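Local structure of hydratase ChsH2 (Mycobacterium tuberculosis SUMu008, 4W78) at residues A6-L11 with R61-W66; E10-G15 with Y87-F92; S22-T27 with F49-T54; T54-V59 with K74-R79; V106-R111 with A120-S125. The protein probably forms, together with ChsH1, a MaoC-like enoyl-CoA hydratase that acts in the breakdown of cholesterol. All coordinates share one frame; numbering follows the deposited sequence.

Overall arrangement
The five contacts trace a hot-dog fold, in which helix 52-67 lies in the concave side of an antiparallel sheet ordered 7-14, 89-100, 103-111, 116-125, 72-80. Contacts 2 and 5 are strand pairings within that sheet, their centres about 16 Å apart; contacts 1 and 4 press parts of the helix on the two strands outermost within the chain. Contact 3 ties helix 17-26 to the start of helix 52-67, across the chain's centre from contacts 1 and 5 (centres about 20 and 19 Å away). Along the chain, contact 3 is nested inside contact 1, contacts 1 and 4 cross, contact 2 encloses 3 and 4, and contact 5 comes last. Strand 72-80 carries the sheet into ChsH1.

Contact 1. Residues A6-L11 with R61-W66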
# COMPACT_ATOMS: atom_id res chain seq x y z
N ALA F 6 -20.42 -24.67 -19.84
CA ALA F 6 -19.46 -23.76 -20.46
C ALA F 6 -18.21 -23.62 -19.61
O ALA F 6 -18.28 -23.49 -18.39
CB ALA F 6 -20.09 -22.39 -20.71
N VAL F 7 -17.06 -23.70 -20.27
CA VAL F 7 -15.79 -23.71 -19.55
C VAL F 7 -15.14 -22.34 -19.64
O VAL F 7 -15.14 -21.70 -20.69
CB VAL F 7 -14.84 -24.82 -20.06
CG1 VAL F 7 -15.50 -26.19 -19.92
CG2 VAL F 7 -14.47 -24.59 -21.51
N LEU F 8 -14.62 -21.87 -18.51
CA LEU F 8 -13.91 -20.60 -18.50
C LEU F 8 -12.45 -20.86 -18.82
O LEU F 8 -11.94 -21.95 -18.52
CB LEU F 8 -14.06 -19.91 -17.13
CG LEU F 8 -15.37 -19.16 -16.87
CD1 LEU F 8 -16.57 -20.09 -16.73
CD2 LEU F 8 -15.23 -18.33 -15.60
N PRO F 9 -11.79 -19.90 -19.48
CA PRO F 9 -10.37 -20.05 -19.79
C PRO F 9 -9.58 -20.17 -18.51
O PRO F 9 -9.99 -19.63 -17.49
CB PRO F 9 -10.03 -18.74 -20.50
CG PRO F 9 -11.34 -18.29 -21.09
CD PRO F 9 -12.35 -18.66 -20.04
N GLU F 10 -8.48 -20.91 -18.56
CA GLU F 10 -7.63 -21.10 -17.40
C GLU F 10 -6.93 -19.79 -17.05
O GLU F 10 -6.60 -19.00 -17.94
CB GLU F 10 -6.61 -22.19 -17.75
CG GLU F 10 -5.70 -22.62 -16.64
CD GLU F 10 -4.99 -23.92 -16.96
OE1 GLU F 10 -3.77 -23.89 -17.23
OE2 GLU F 10 -5.65 -24.98 -16.94
N LEU F 11 -6.72 -19.55 -15.76
CA LEU F 11 -5.87 -18.43 -15.32
C LEU F 11 -4.83 -18.93 -14.32
O LEU F 11 -5.19 -19.47 -13.28
CB LEU F 11 -6.71 -17.32 -14.69
CG LEU F 11 -5.90 -16.19 -14.04
CD1 LEU F 11 -5.09 -15.43 -15.08
CD2 LEU F 11 -6.81 -15.26 -13.25
N ARG F 61 -12.46 -11.31 -10.48
CA ARG F 61 -11.69 -11.02 -11.69
C ARG F 61 -11.75 -12.18 -12.68
O ARG F 61 -11.97 -11.98 -13.88
CB ARG F 61 -10.23 -10.78 -11.33
CG ARG F 61 -9.35 -10.70 -12.56
CD ARG F 61 -7.88 -10.75 -12.19
NE ARG F 61 -7.10 -11.07 -13.38
CZ ARG F 61 -5.79 -11.25 -13.38
NH1 ARG F 61 -5.10 -11.11 -12.25
NH2 ARG F 61 -5.17 -11.55 -14.51
N TYR F 62 -11.56 -13.39 -12.16
CA TYR F 62 -11.55 -14.57 -13.02
C TYR F 62 -12.87 -14.70 -13.81
O TYR F 62 -12.88 -14.95 -15.03
CB TYR F 62 -11.29 -15.81 -12.15
CG TYR F 62 -11.27 -17.07 -12.96
CD1 TYR F 62 -10.30 -17.28 -13.92
CD2 TYR F 62 -12.24 -18.05 -12.78
CE1 TYR F 62 -10.28 -18.44 -14.69
CE2 TYR F 62 -12.23 -19.22 -13.55
CZ TYR F 62 -11.25 -19.40 -14.49
OH TYR F 62 -11.22 -20.55 -15.26
N VAL F 63 -13.99 -14.52 -13.12
CA VAL F 63 -15.30 -14.62 -13.75
C VAL F 63 -15.56 -13.48 -14.75
O VAL F 63 -16.06 -13.72 -15.85
CB VAL F 63 -16.44 -14.69 -12.70
CG1 VAL F 63 -17.81 -14.62 -13.37
CG2 VAL F 63 -16.33 -15.98 -11.94
N THR F 64 -15.21 -12.25 -14.37
CA THR F 64 -15.47 -11.11 -15.26
C THR F 64 -14.49 -11.03 -16.44
O THR F 64 -14.83 -10.47 -17.47
CB THR F 64 -15.53 -9.76 -14.53
OG1 THR F 64 -14.28 -9.51 -13.88
CG2 THR F 64 -16.65 -9.79 -13.50
N ASP F 65 -13.30 -11.61 -16.28
CA ASP F 65 -12.38 -11.77 -17.42
C ASP F 65 -13.08 -12.51 -18.55
O ASP F 65 -12.90 -12.19 -19.73
CB ASP F 65 -11.13 -12.56 -17.01
CG ASP F 65 -10.08 -11.72 -16.28
OD1 ASP F 65 -10.25 -10.49 -16.14
OD2 ASP F 65 -9.05 -12.31 -15.88
N TRP F 66 -13.87 -13.51 -18.18
CA TRP F 66 -14.62 -14.33 -19.13
C TRP F 66 -15.94 -13.69 -19.54
O TRP F 66 -16.29 -13.64 -20.72
CB TRP F 66 -14.86 -15.71 -18.49
CG TRP F 66 -15.88 -16.57 -19.18
CD1 TRP F 66 -15.71 -17.31 -20.32
CD2 TRP F 66 -17.22 -16.80 -18.74
NE1 TRP F 66 -16.87 -17.98 -20.62
CE2 TRP F 66 -17.81 -17.69 -19.65
CE3 TRP F 66 -17.97 -16.36 -17.64
CZ2 TRP F 66 -19.13 -18.13 -19.53
CZ3 TRP F 66 -19.27 -16.79 -17.52
CH2 TRP F 66 -19.84 -17.67 -18.45
O HOH W 1 -16.92 -20.28 -22.32
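Tyr62 and Trp66 both set their ring anti to the backbone N (chi1 180° and 166°), which sends the two side chains from neighbouring turns of the helix toward strand 7-14, while Leu8 turns CG anti to its carbonyl carbon and lays it on the indole. This is the hot-dog arrangement seen at one margin: helix 52-67 runs beneath the first strand, itself an outermost strand of the sheet within the chain. Leu8 CG sits over the face of the five-membered ring of Trp66, 3.7 Å from its centroid and 20° off the normal, a CH-pi contact, and the two side chains cross at about a right angle. Leu8 CD2 reaches to 3.7 Å from Tyr62 CE2. Pro9 CD comes obliquely to the indole, 3.6 Å from Trp66 CD1. On the far side of the phenol, Leu11 CB packs against CD1 of Tyr62, and Leu11 CD2 lies over one face of the Arg61 guanidinium, whose NH1 bonds Ile39 O of the ChsH1 chain. Tyr62 OH donates to Pro9 O at 2.7 Å, arriving from above the carbonyl plane. Where the indole NH and the strand stand too far apart for a direct bond, one water fills in, accepting from Trp66 NE1 at 2.9 Å and donating to Val7 O at 2.8 Å.

Contact 2. Residues E10-G15 with Y87-F92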
# COMPACT_ATOMS: atom_id res chain seq x y z
N GLU F 10 -8.48 -20.91 -18.56
CA GLU F 10 -7.63 -21.10 -17.40
C GLU F 10 -6.93 -19.79 -17.05
O GLU F 10 -6.60 -19.00 -17.94
CB GLU F 10 -6.61 -22.19 -17.75
CG GLU F 10 -5.70 -22.62 -16.64
CD GLU F 10 -4.99 -23.92 -16.96
OE1 GLU F 10 -3.77 -23.89 -17.23
OE2 GLU F 10 -5.65 -24.98 -16.94
N LEU F 11 -6.72 -19.55 -15.76
CA LEU F 11 -5.87 -18.43 -15.32
C LEU F 11 -4.83 -18.93 -14.32
O LEU F 11 -5.19 -19.47 -13.28
CB LEU F 11 -6.71 -17.32 -14.69
CG LEU F 11 -5.90 -16.19 -14.04
CD1 LEU F 11 -5.09 -15.43 -15.08
CD2 LEU F 11 -6.81 -15.26 -13.25
N LYS F 12 -3.56 -18.76 -14.65
CA LYS F 12 -2.48 -19.14 -13.74
C LYS F 12 -1.83 -17.90 -13.14
O LYS F 12 -1.38 -17.01 -13.86
CB LYS F 12 -1.41 -19.98 -14.46
CG LYS F 12 -1.86 -21.37 -14.86
CD LYS F 12 -0.75 -22.11 -15.60
CE LYS F 12 0.53 -22.12 -14.79
NZ LYS F 12 1.58 -22.94 -15.46
N LEU F 13 -1.77 -17.87 -11.81
CA LEU F 13 -1.19 -16.74 -11.10
C LEU F 13 -0.06 -17.20 -10.19
O LEU F 13 -0.23 -18.09 -9.36
CB LEU F 13 -2.26 -16.02 -10.28
CG LEU F 13 -3.32 -15.30 -11.14
CD1 LEU F 13 -4.37 -14.65 -10.25
CD2 LEU F 13 -2.67 -14.29 -12.05
N TYR F 14 1.10 -16.57 -10.36
CA TYR F 14 2.27 -16.86 -9.53
C TYR F 14 2.22 -15.98 -8.30
O TYR F 14 2.26 -14.75 -8.40
CB TYR F 14 3.54 -16.56 -10.33
CG TYR F 14 4.84 -16.88 -9.63
CD1 TYR F 14 5.06 -18.14 -9.07
CD2 TYR F 14 5.87 -15.95 -9.57
CE1 TYR F 14 6.27 -18.44 -8.46
CE2 TYR F 14 7.08 -16.25 -8.95
CZ TYR F 14 7.27 -17.49 -8.40
OH TYR F 14 8.47 -17.79 -7.80
N GLY F 15 2.12 -16.62 -7.14
CA GLY F 15 2.06 -15.89 -5.89
C GLY F 15 3.42 -15.51 -5.35
O GLY F 15 3.86 -16.02 -4.32
N TYR F 87 5.37 -18.20 -3.61
CA TYR F 87 5.98 -19.03 -4.65
C TYR F 87 5.10 -20.16 -5.19
O TYR F 87 5.49 -20.85 -6.13
CB TYR F 87 7.36 -19.56 -4.26
CG TYR F 87 8.26 -18.46 -3.77
CD1 TYR F 87 8.64 -17.42 -4.62
CD2 TYR F 87 8.73 -18.45 -2.47
CE1 TYR F 87 9.47 -16.41 -4.17
CE2 TYR F 87 9.55 -17.44 -2.00
CZ TYR F 87 9.92 -16.42 -2.86
OH TYR F 87 10.74 -15.42 -2.41
N ASP F 88 3.93 -20.34 -4.59
CA ASP F 88 2.95 -21.26 -5.15
C ASP F 88 2.30 -20.60 -6.35
O ASP F 88 2.09 -19.38 -6.37
CB ASP F 88 1.82 -21.58 -4.18
CG ASP F 88 2.23 -22.50 -3.04
OD1 ASP F 88 3.29 -23.16 -3.12
OD2 ASP F 88 1.44 -22.57 -2.05
N THR F 89 1.94 -21.42 -7.32
CA THR F 89 1.14 -20.96 -8.43
C THR F 89 -0.25 -21.56 -8.30
O THR F 89 -0.40 -22.78 -8.13
CB THR F 89 1.75 -21.40 -9.77
OG1 THR F 89 3.02 -20.76 -9.93
CG2 THR F 89 0.83 -21.00 -10.93
N VAL F 90 -1.26 -20.71 -8.36
CA VAL F 90 -2.64 -21.16 -8.32
C VAL F 90 -3.22 -21.09 -9.73
O VAL F 90 -3.09 -20.08 -10.42
CB VAL F 90 -3.48 -20.35 -7.32
CG1 VAL F 90 -4.97 -20.57 -7.55
CG2 VAL F 90 -3.09 -20.75 -5.91
N THR F 91 -3.80 -22.21 -10.15
CA THR F 91 -4.47 -22.29 -11.44
C THR F 91 -5.97 -22.27 -11.20
O THR F 91 -6.51 -23.13 -10.50
CB THR F 91 -4.08 -23.59 -12.16
OG1 THR F 91 -2.68 -23.57 -12.44
CG2 THR F 91 -4.84 -23.72 -13.47
N PHE F 92 -6.64 -21.27 -11.76
CA PHE F 92 -8.08 -21.15 -11.67
C PHE F 92 -8.75 -21.83 -12.85
O PHE F 92 -8.35 -21.63 -14.00
CB PHE F 92 -8.52 -19.68 -11.60
CG PHE F 92 -8.15 -19.00 -10.31
CD1 PHE F 92 -9.02 -19.04 -9.23
CD2 PHE F 92 -6.95 -18.34 -10.17
CE1 PHE F 92 -8.70 -18.41 -8.03
CE2 PHE F 92 -6.61 -17.71 -8.97
CZ PHE F 92 -7.48 -17.76 -7.90
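An antiparallel ladder joins strand 7-14 to strand 89-100. Leu11 and Phe92 form a hydrogen-bonded pair, with Phe92 N to Leu11 O the shorter of its two bonds at 2.8 Å; Leu13 and Val90 make the next such pair, Leu13 N giving to Val90 O at 2.9 Å. Past the strand ends, Gly15 N bonds Asp88 O and Tyr87 N bonds Gly15 O at 2.7 Å. In the hot-dog sheet these two strands are neighbours at one margin, and their side chains alternate between its faces. Leu11, Leu13, Val90 and Phe92 take the face that helix 52-67 packs on. There Leu13 CD1 comes to 4.0 Å from Phe92 CE2, obliquely to the ring, while Val90 CG1 lies over one face of the Phe92 ring; Leu58 of the helix touches both Leu13 and Phe92. Lys12, Tyr14, Thr89 and Thr91 share the other face. With CG2 anti to the backbone N, Thr91 pushes this methyl to 3.5 Å from Glu10 CG and turns OG1 toward the methylenes of Lys12, which runs alongside and points the same way. Tyr14 crosses Thr89 at about a right angle, bringing Thr89 OG1 to the edge of the Tyr14 ring, 3.4 Å from Tyr14 CD1. Tyr14 OH meets the edge of the Tyr87 ring, 3.2 Å from Tyr87 CD1, and Tyr87 OH bonds Asp38 of the second copy of this protein.

Contact 3. Residues S22-T27 with F49-T54; sequences STALAT and FVNILT
Thr27 OG1 is gripped from two sides: it accepts from Asn51 ND2 at 2.9 Å, lying close to the amide plane, and donates to Ala24 O, 2.8 Å from Thr27 OG1. Thr27 has just left the helical conformation that ends helix 17-26. At the other end of the amide, Asn51 OD1 takes two hydrogen bonds from Thr54: OG1 of Thr54 donates at 2.6 Å in the carbonyl plane, and its backbone N at 3.0 Å from above that plane. The second is the N-cap bond that opens helix 52-67. With CG lodged between the backbone N and the carbonyl carbon (chi1 76°), the Asn51 amide folds back over the first turn and its nitrogen faces helix 17-26. Thr27 CB also packs on Leu53 CB at 3.7 Å. A turn earlier, Thr23 crosses Thr54 at about a right angle, Thr23 CB 3.2 Å from Thr54 OG1. Thr23 OG1, bonded to Phe19 O of its own helix, also accepts from a water that takes a bond from Asn51 N at 3.1 Å. The cadmium ion seen here is bound by Asp29 and His34, and lies about 4 Å from the Asn51 side chain. ND2 of Asn51 also bonds Asp29 OD2, while Ala24 and Asn51 both pack on His34. With both ends of its amide engaged, Asn51 is fixed in its flip, a second-shell group that probably helps orient the metal ligand Asp29.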
# COMPACT_ATOMS: atom_id res chain seq x y z
N SER F 22 1.25 -6.87 -1.91
CA SER F 22 0.53 -5.76 -2.53
C SER F 22 -0.98 -5.98 -2.52
O SER F 22 -1.72 -5.02 -2.30
CB SER F 22 1.06 -5.47 -3.95
OG SER F 22 0.81 -6.56 -4.82
N THR F 23 -1.43 -7.20 -2.76
CA THR F 23 -2.87 -7.47 -2.69
C THR F 23 -3.39 -7.34 -1.27
O THR F 23 -4.42 -6.70 -1.04
CB THR F 23 -3.25 -8.84 -3.27
OG1 THR F 23 -2.51 -9.88 -2.64
CG2 THR F 23 -2.99 -8.87 -4.79
N ALA F 24 -2.67 -7.88 -0.30
CA ALA F 24 -3.12 -7.75 1.07
C ALA F 24 -3.27 -6.29 1.46
O ALA F 24 -4.31 -5.90 2.01
CB ALA F 24 -2.17 -8.46 2.04
N LEU F 25 -2.26 -5.47 1.18
CA LEU F 25 -2.33 -4.07 1.60
C LEU F 25 -3.34 -3.25 0.79
O LEU F 25 -3.94 -2.33 1.33
CB LEU F 25 -0.95 -3.39 1.65
CG LEU F 25 -0.26 -3.57 3.01
CD1 LEU F 25 0.04 -5.02 3.35
CD2 LEU F 25 0.98 -2.71 3.06
N ALA F 26 -3.54 -3.62 -0.48
CA ALA F 26 -4.56 -2.94 -1.28
C ALA F 26 -5.96 -3.30 -0.79
O ALA F 26 -6.93 -2.58 -1.08
CB ALA F 26 -4.41 -3.28 -2.77
N THR F 27 -6.11 -4.42 -0.09
CA THR F 27 -7.41 -4.74 0.53
C THR F 27 -7.48 -4.19 1.96
O THR F 27 -8.43 -4.46 2.68
CB THR F 27 -7.73 -6.25 0.54
OG1 THR F 27 -6.81 -6.93 1.40
CG2 THR F 27 -7.64 -6.85 -0.85
N PHE F 49 1.04 -15.78 3.25
CA PHE F 49 -0.01 -16.38 2.42
C PHE F 49 -1.06 -15.35 2.06
O PHE F 49 -1.24 -14.35 2.77
CB PHE F 49 -0.65 -17.61 3.10
CG PHE F 49 -1.19 -17.34 4.48
CD1 PHE F 49 -2.50 -16.88 4.65
CD2 PHE F 49 -0.41 -17.59 5.60
CE1 PHE F 49 -3.01 -16.65 5.92
CE2 PHE F 49 -0.92 -17.36 6.87
CZ PHE F 49 -2.21 -16.90 7.03
N VAL F 50 -1.73 -15.62 0.95
CA VAL F 50 -2.74 -14.72 0.39
C VAL F 50 -3.94 -14.61 1.32
O VAL F 50 -4.39 -15.61 1.90
CB VAL F 50 -3.17 -15.26 -0.99
CG1 VAL F 50 -4.36 -14.46 -1.57
CG2 VAL F 50 -2.01 -15.24 -1.96
N ASN F 51 -4.49 -13.40 1.46
CA ASN F 51 -5.63 -13.17 2.36
C ASN F 51 -6.98 -13.43 1.69
O ASN F 51 -7.05 -13.58 0.46
CB ASN F 51 -5.58 -11.77 3.00
CG ASN F 51 -6.00 -10.65 2.03
OD1 ASN F 51 -5.93 -10.81 0.83
ND2 ASN F 51 -6.47 -9.54 2.58
N ILE F 52 -8.04 -13.48 2.47
CA ILE F 52 -9.32 -13.91 1.91
C ILE F 52 -9.97 -12.81 1.07
O ILE F 52 -10.74 -13.10 0.15
CB ILE F 52 -10.26 -14.48 3.01
CG1 ILE F 52 -11.40 -15.30 2.37
CG2 ILE F 52 -10.77 -13.37 3.92
CD1 ILE F 52 -12.13 -16.15 3.40
N LEU F 53 -9.67 -11.55 1.36
CA LEU F 53 -10.22 -10.44 0.55
C LEU F 53 -9.62 -10.50 -0.85
O LEU F 53 -10.27 -10.13 -1.82
CB LEU F 53 -9.97 -9.06 1.18
CG LEU F 53 -10.76 -8.71 2.47
CD1 LEU F 53 -10.20 -9.45 3.68
CD2 LEU F 53 -10.76 -7.22 2.76
N THR F 54 -8.37 -10.94 -0.96
CA THR F 54 -7.75 -11.11 -2.26
C THR F 54 -8.33 -12.33 -2.98
O THR F 54 -8.58 -12.27 -4.18
CB THR F 54 -6.22 -11.23 -2.12
OG1 THR F 54 -5.70 -9.98 -1.64
CG2 THR F 54 -5.57 -11.59 -3.45
O HOH W 2 -2.81 -11.34 -0.17

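Contact 4. Residues T54-V59 with K74-R79; sequences TDTGLV and KSIGLR
Thr56 and Val59 meet Ile76 and Leu78 where helix 52-67 crosses the inner face of strand 72-80, the hot-dog helix packing on its sheet. The short segments are 9.4 Å apart at closest approach and inclined at 126°. Val59 CG1 touches Ile76 CG2 at 4.0 Å, the two side chains sliding past each other in opposite directions, and Thr56 CG2 lies 4.1 Å from Ile76 CD1. Leu78 holds CG between its backbone N and carbonyl carbon (chi1 58°); the Leu78 and Thr56 side chains cross at about a right angle, CD2 of Leu78 3.6 Å from OG1 of Thr56. Behind this layer Val59 also packs on Ala120 and Val122, and Asp55 bonds His117 through OD1. The strand pairs on one side with strand 116-125, the ladder interrupted by a classic beta bulge where Lys74 and Ser75 both face Glu123, and on the other with an antiparallel strand of ChsH1. Thr56 OG1 is hydrogen-bonded to Ile52 O a turn back, and a water 3.2 Å from Thr56 OG1 donates to Ile76 O.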
# COMPACT_ATOMS: atom_id res chain seq x y z
N THR F 54 -8.37 -10.94 -0.96
CA THR F 54 -7.75 -11.11 -2.26
C THR F 54 -8.33 -12.33 -2.98
O THR F 54 -8.58 -12.27 -4.18
CB THR F 54 -6.22 -11.23 -2.12
OG1 THR F 54 -5.70 -9.98 -1.64
CG2 THR F 54 -5.57 -11.59 -3.45
N ASP F 55 -8.56 -13.43 -2.27
CA ASP F 55 -9.26 -14.57 -2.88
C ASP F 55 -10.61 -14.16 -3.49
O ASP F 55 -10.95 -14.54 -4.62
CB ASP F 55 -9.48 -15.70 -1.88
CG ASP F 55 -8.22 -16.46 -1.56
OD1 ASP F 55 -7.42 -16.71 -2.50
OD2 ASP F 55 -8.02 -16.82 -0.38
N THR F 56 -11.39 -13.38 -2.74
CA THR F 56 -12.68 -12.90 -3.24
C THR F 56 -12.49 -12.04 -4.50
O THR F 56 -13.21 -12.19 -5.51
CB THR F 56 -13.41 -12.09 -2.17
OG1 THR F 56 -13.55 -12.89 -0.98
CG2 THR F 56 -14.80 -11.68 -2.66
N GLY F 57 -11.51 -11.13 -4.47
CA GLY F 57 -11.24 -10.25 -5.60
C GLY F 57 -10.78 -11.02 -6.81
O GLY F 57 -11.17 -10.69 -7.94
N LEU F 58 -9.94 -12.04 -6.60
CA LEU F 58 -9.44 -12.85 -7.71
C LEU F 58 -10.54 -13.70 -8.33
O LEU F 58 -10.60 -13.85 -9.57
CB LEU F 58 -8.28 -13.74 -7.25
CG LEU F 58 -7.01 -12.97 -6.92
CD1 LEU F 58 -5.98 -13.92 -6.31
CD2 LEU F 58 -6.46 -12.29 -8.16
N VAL F 59 -11.42 -14.27 -7.51
CA VAL F 59 -12.57 -15.03 -8.04
C VAL F 59 -13.45 -14.11 -8.90
O VAL F 59 -13.90 -14.50 -10.00
CB VAL F 59 -13.38 -15.67 -6.91
CG1 VAL F 59 -14.74 -16.14 -7.40
CG2 VAL F 59 -12.60 -16.83 -6.28
N LYS F 74 -23.53 -10.74 -8.48
CA LYS F 74 -24.60 -10.69 -7.48
C LYS F 74 -24.15 -11.28 -6.15
O LYS F 74 -24.60 -10.85 -5.08
CB LYS F 74 -25.84 -11.45 -7.99
CG LYS F 74 -26.37 -10.93 -9.33
CD LYS F 74 -26.87 -9.51 -9.19
CE LYS F 74 -27.51 -9.02 -10.48
NZ LYS F 74 -28.11 -7.67 -10.31
N SER F 75 -23.29 -12.29 -6.20
CA SER F 75 -22.77 -12.89 -4.97
C SER F 75 -21.54 -13.73 -5.24
O SER F 75 -21.37 -14.27 -6.35
CB SER F 75 -23.85 -13.75 -4.29
OG SER F 75 -24.24 -14.86 -5.09
N ILE F 76 -20.68 -13.83 -4.23
CA ILE F 76 -19.51 -14.70 -4.29
C ILE F 76 -19.45 -15.44 -2.97
O ILE F 76 -19.40 -14.81 -1.91
CB ILE F 76 -18.21 -13.90 -4.49
CG1 ILE F 76 -18.20 -13.21 -5.86
CG2 ILE F 76 -16.98 -14.82 -4.36
CD1 ILE F 76 -17.05 -12.22 -6.02
N GLY F 77 -19.48 -16.76 -3.03
CA GLY F 77 -19.31 -17.54 -1.82
C GLY F 77 -18.11 -18.44 -1.98
O GLY F 77 -17.99 -19.15 -2.97
N LEU F 78 -17.20 -18.43 -1.01
CA LEU F 78 -16.04 -19.29 -1.19
C LEU F 78 -15.61 -19.98 0.09
O LEU F 78 -15.95 -19.56 1.20
CB LEU F 78 -14.88 -18.52 -1.82
CG LEU F 78 -14.37 -17.27 -1.10
CD1 LEU F 78 -13.39 -17.64 -0.00
CD2 LEU F 78 -13.72 -16.32 -2.09
N ARG F 79 -14.89 -21.07 -0.11
CA ARG F 79 -14.32 -21.79 1.01
C ARG F 79 -12.86 -22.08 0.69
O ARG F 79 -12.51 -22.45 -0.43
CB ARG F 79 -15.10 -23.07 1.30
CG ARG F 79 -15.18 -24.05 0.16
CD ARG F 79 -15.76 -25.39 0.63
NE ARG F 79 -15.87 -26.34 -0.47
CZ ARG F 79 -16.38 -27.56 -0.37
NH1 ARG F 79 -16.83 -28.01 0.79
NH2 ARG F 79 -16.43 -28.33 -1.45
O HOH W 3 -16.53 -13.95 -0.67

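Contact 5. Residues V106-R111 with A120-S125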
# COMPACT_ATOMS: atom_id res chain seq x y z
N VAL F 106 -21.61 -19.82 -11.63
CA VAL F 106 -20.32 -20.34 -12.05
C VAL F 106 -19.59 -20.93 -10.86
O VAL F 106 -19.48 -20.29 -9.81
CB VAL F 106 -19.43 -19.23 -12.65
CG1 VAL F 106 -18.06 -19.77 -13.01
CG2 VAL F 106 -20.10 -18.60 -13.86
N LYS F 107 -19.08 -22.15 -11.02
CA LYS F 107 -18.21 -22.76 -10.01
C LYS F 107 -16.76 -22.52 -10.39
O LYS F 107 -16.36 -22.76 -11.52
CB LYS F 107 -18.47 -24.27 -9.89
CG LYS F 107 -17.51 -24.94 -8.90
CD LYS F 107 -17.74 -26.42 -8.79
CE LYS F 107 -16.81 -27.02 -7.75
NZ LYS F 107 -17.04 -28.48 -7.59
N VAL F 108 -15.98 -22.03 -9.43
CA VAL F 108 -14.58 -21.71 -9.66
C VAL F 108 -13.73 -22.51 -8.68
O VAL F 108 -14.09 -22.62 -7.50
CB VAL F 108 -14.33 -20.20 -9.44
CG1 VAL F 108 -12.86 -19.85 -9.61
CG2 VAL F 108 -15.17 -19.38 -10.41
N VAL F 109 -12.64 -23.09 -9.16
CA VAL F 109 -11.68 -23.73 -8.26
C VAL F 109 -10.28 -23.22 -8.57
O VAL F 109 -9.87 -23.18 -9.73
CB VAL F 109 -11.71 -25.27 -8.31
CG1 VAL F 109 -10.71 -25.85 -7.32
CG2 VAL F 109 -13.10 -25.80 -8.02
N GLY F 110 -9.58 -22.78 -7.52
CA GLY F 110 -8.18 -22.42 -7.66
C GLY F 110 -7.34 -23.49 -6.99
O GLY F 110 -7.51 -23.76 -5.81
N ARG F 111 -6.46 -24.11 -7.76
CA ARG F 111 -5.65 -25.21 -7.24
C ARG F 111 -4.18 -24.83 -7.28
O ARG F 111 -3.72 -24.21 -8.24
CB ARG F 111 -5.87 -26.47 -8.09
CG ARG F 111 -7.32 -26.89 -8.18
CD ARG F 111 -7.49 -28.16 -9.00
NE ARG F 111 -8.84 -28.70 -8.86
CZ ARG F 111 -9.85 -28.42 -9.69
NH1 ARG F 111 -9.67 -27.60 -10.72
NH2 ARG F 111 -11.04 -28.97 -9.48
N ALA F 120 -15.26 -21.82 -5.09
CA ALA F 120 -16.18 -20.70 -5.02
C ALA F 120 -17.38 -20.89 -5.92
O ALA F 120 -17.33 -21.61 -6.91
CB ALA F 120 -15.48 -19.41 -5.37
N THR F 121 -18.46 -20.24 -5.54
CA THR F 121 -19.69 -20.22 -6.33
C THR F 121 -20.02 -18.75 -6.56
O THR F 121 -20.09 -17.96 -5.61
CB THR F 121 -20.85 -20.93 -5.61
OG1 THR F 121 -20.50 -22.30 -5.37
CG2 THR F 121 -22.09 -20.89 -6.46
N VAL F 122 -20.20 -18.38 -7.83
CA VAL F 122 -20.44 -16.99 -8.18
C VAL F 122 -21.76 -16.89 -8.94
O VAL F 122 -22.00 -17.65 -9.87
CB VAL F 122 -19.32 -16.45 -9.09
CG1 VAL F 122 -19.54 -14.98 -9.43
CG2 VAL F 122 -17.96 -16.66 -8.43
N GLU F 123 -22.61 -15.96 -8.52
CA GLU F 123 -23.87 -15.71 -9.23
C GLU F 123 -23.75 -14.35 -9.90
O GLU F 123 -23.29 -13.39 -9.31
CB GLU F 123 -25.05 -15.73 -8.26
CG GLU F 123 -25.32 -17.10 -7.67
CD GLU F 123 -26.52 -17.09 -6.75
OE1 GLU F 123 -26.90 -15.98 -6.30
OE2 GLU F 123 -27.09 -18.17 -6.48
N LEU F 124 -24.16 -14.28 -11.16
CA LEU F 124 -24.02 -13.04 -11.89
C LEU F 124 -25.10 -12.99 -12.95
O LEU F 124 -25.69 -14.01 -13.28
CB LEU F 124 -22.66 -12.96 -12.58
CG LEU F 124 -22.37 -13.93 -13.73
CD1 LEU F 124 -21.35 -13.33 -14.69
CD2 LEU F 124 -21.87 -15.27 -13.21
N SER F 125 -25.35 -11.80 -13.47
CA SER F 125 -26.18 -11.65 -14.65
C SER F 125 -25.26 -11.20 -15.77
O SER F 125 -24.30 -10.46 -15.54
CB SER F 125 -27.26 -10.61 -14.41
OG SER F 125 -26.69 -9.32 -14.36
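Val106, Val108, Ala120 and Val122 turn their side chains to the same face, and Leu124 joins them from farther along its strand. The Val106 side chain crosses that of Leu124 obliquely, methyl CG2 of Val106 meeting Leu124 CD2 at 3.8 Å; Leu124 reaches it with CG set between its backbone N and carbonyl carbon (chi1 68°). Val108 stands beside Ala120, with Val108 CB 4.3 Å from Ala120 CB. Val108 also turns CG2 toward Val122 CG2. These two strands form the beta hairpin 103-111/116-125 in the hot-dog sheet, and this apolar face receives helix 52-67, with Tyr62 and Val63 on Val108. Lys107 and Thr121, the non-hydrogen-bonded pair between, point to the other side, the lysine chain extended and leading off from the partner strand. Val106 and Val122 exchange two backbone bonds, each 2.8 Å from N to O. Val108 N gives to Ala120 O at 2.9 Å, and Ala120 N returns a bond to Val108 O at 2.8 Å.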